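Local coordinates for protein thioredoxin reductase (Streptococcus pyogenes, PDB 5UWY) that probably transfers electrons from NADPH through its bound FAD and a redox-active disulfide to thioredoxin, keeping that protein reduced, at residues A[146-151]-A[156-161]. Sequence-based numbering, arbitrary orientation.
Sequences LLVVGG and VEEAIY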
loop_
_atom_site.group_PDB
_atom_site.type_symbol
_atom_site.label_atom_id
_atom_site.label_comp_id
_atom_site.label_asym_id
_atom_site.label_seq_id
_atom_site.Cartn_x
_atom_site.Cartn_y
_atom_site.Cartn_z
ATOM N N LEU A 146 -30.270 -5.994 2.943
ATOM C CA LEU A 146 -29.225 -6.623 2.160
ATOM C C LEU A 146 -29.423 -8.131 2.179
ATOM O O LEU A 146 -29.858 -8.708 3.181
ATOM C CB LEU A 146 -27.837 -6.267 2.709
ATOM C CG LEU A 146 -27.484 -4.777 2.769
ATOM C CD1 LEU A 146 -26.010 -4.582 3.063
ATOM C CD2 LEU A 146 -27.857 -4.073 1.479
ATOM N N LEU A 147 -29.104 -8.758 1.053
ATOM C CA LEU A 147 -29.174 -10.201 0.887
ATOM C C LEU A 147 -27.761 -10.731 0.691
ATOM O O LEU A 147 -27.012 -10.200 -0.130
ATOM C CB LEU A 147 -30.056 -10.569 -0.312
ATOM C CG LEU A 147 -30.246 -12.057 -0.601
ATOM C CD1 LEU A 147 -31.185 -12.660 0.423
ATOM C CD2 LEU A 147 -30.769 -12.275 -2.012
ATOM N N VAL A 148 -27.394 -11.761 1.446
ATOM C CA VAL A 148 -26.077 -12.382 1.352
ATOM C C VAL A 148 -26.259 -13.795 0.821
ATOM O O VAL A 148 -27.076 -14.559 1.349
ATOM C CB VAL A 148 -25.355 -12.386 2.711
ATOM C CG1 VAL A 148 -24.346 -13.528 2.785
ATOM C CG2 VAL A 148 -24.669 -11.051 2.950
ATOM N N VAL A 149 -25.512 -14.148 -0.219
ATOM C CA VAL A 149 -25.635 -15.471 -0.827
ATOM C C VAL A 149 -24.469 -16.342 -0.379
ATOM O O VAL A 149 -23.301 -15.956 -0.522
ATOM C CB VAL A 149 -25.697 -15.383 -2.359
ATOM C CG1 VAL A 149 -25.984 -16.752 -2.943
ATOM C CG2 VAL A 149 -26.749 -14.376 -2.790
ATOM N N GLY A 150 -24.781 -17.515 0.157
ATOM C CA GLY A 150 -23.782 -18.471 0.592
ATOM C C GLY A 150 -24.101 -19.045 1.960
ATOM O O GLY A 150 -25.031 -18.629 2.648
ATOM N N GLY A 151 -23.285 -20.023 2.346
ATOM C CA GLY A 151 -23.460 -20.693 3.620
ATOM C C GLY A 151 -22.167 -21.144 4.271
ATOM O O GLY A 151 -22.187 -21.925 5.228
ATOM N N VAL A 156 -21.219 -15.944 6.090
ATOM C CA VAL A 156 -21.635 -15.599 7.447
ATOM C C VAL A 156 -20.864 -14.384 7.945
ATOM O O VAL A 156 -21.452 -13.382 8.381
ATOM C CB VAL A 156 -21.460 -16.805 8.388
ATOM C CG1 VAL A 156 -21.842 -16.427 9.808
ATOM C CG2 VAL A 156 -22.289 -17.981 7.901
ATOM N N GLU A 157 -19.530 -14.448 7.878
ATOM C CA GLU A 157 -18.722 -13.355 8.407
ATOM C C GLU A 157 -18.963 -12.063 7.637
ATOM O O GLU A 157 -19.062 -10.984 8.236
ATOM C CB GLU A 157 -17.242 -13.732 8.388
ATOM C CG GLU A 157 -16.738 -14.232 9.734
ATOM C CD GLU A 157 -15.327 -13.777 10.046
ATOM O OE1 GLU A 157 -14.821 -14.117 11.139
ATOM O OE2 GLU A 157 -14.723 -13.081 9.204
ATOM N N GLU A 158 -19.073 -12.149 6.309
ATOM C CA GLU A 158 -19.384 -10.956 5.530
ATOM C C GLU A 158 -20.769 -10.417 5.876
ATOM O O GLU A 158 -20.994 -9.202 5.817
ATOM C CB GLU A 158 -19.258 -11.254 4.029
ATOM C CG GLU A 158 -20.572 -11.458 3.279
ATOM C CD GLU A 158 -20.359 -11.827 1.816
ATOM O OE1 GLU A 158 -20.820 -12.908 1.389
ATOM O OE2 GLU A 158 -19.725 -11.028 1.091
ATOM N N ALA A 159 -21.693 -11.293 6.275
ATOM C CA ALA A 159 -23.022 -10.838 6.674
ATOM C C ALA A 159 -22.967 -10.052 7.979
ATOM O O ALA A 159 -23.493 -8.930 8.064
ATOM C CB ALA A 159 -23.972 -12.029 6.799
ATOM N N ILE A 160 -22.334 -10.615 9.015
ATOM C CA ILE A 160 -22.318 -9.875 10.273
ATOM C C ILE A 160 -21.435 -8.638 10.164
ATOM O O ILE A 160 -21.641 -7.661 10.892
ATOM C CB ILE A 160 -21.907 -10.769 11.457
ATOM C CG1 ILE A 160 -20.841 -11.777 11.038
ATOM C CG2 ILE A 160 -23.130 -11.478 12.032
ATOM C CD1 ILE A 160 -20.350 -12.634 12.185
ATOM N N TYR A 161 -20.465 -8.631 9.248
ATOM C CA TYR A 161 -19.786 -7.375 8.942
ATOM C C TYR A 161 -20.755 -6.383 8.315
ATOM O O TYR A 161 -20.701 -5.180 8.603
ATOM C CB TYR A 161 -18.590 -7.610 8.019
ATOM C CG TYR A 161 -17.955 -6.327 7.518
ATOM C CD1 TYR A 161 -17.103 -5.584 8.328
ATOM C CD2 TYR A 161 -18.212 -5.855 6.237
ATOM C CE1 TYR A 161 -16.522 -4.410 7.873
ATOM C CE2 TYR A 161 -17.637 -4.682 5.776
ATOM C CZ TYR A 161 -16.793 -3.964 6.598
ATOM O OH TYR A 161 -16.223 -2.798 6.137
#
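Val148 meets the helix 156-161 with both of its methyls, CG2 resting on the CB of Ala159 at 4.0 Å and CG1 lying 3.8 Å from OE1 of Glu158. CG1 stands anti to the backbone N (chi1 154°), which leaves CG2 beside that N and turned to the helix. Val148 and Ala159 are both buried and pack methyl to methyl; here the strand 146-149 and the helix run nearly antiparallel (166°), with axes 8.7 Å apart and the CA atoms of Val148 and Ala159 separated by 6.3 Å. Glu158 is partly exposed and lies against the valine without a directional bond. The Glu158 side chain runs straight from CG onward, alongside Val148 and counter to it, CG passing CG2 of Val148 at 4.1 Å, and also touches Tyr236. Val148 packs on Val171 as well, within the beta-alpha-beta unit completed by strand 168-172. Past the strand, Gly150 begins a probable Rossmann-type GxGxxA turn, consistent with the NADPH-binding domain of this family; its phi of 134° suits a residue without a side chain. With no hydrogen bond or salt bridge across the segments, strand and helix meet here through apolar packing, while the carboxylate of Glu158 lies beside a methyl that offers it no polar partner.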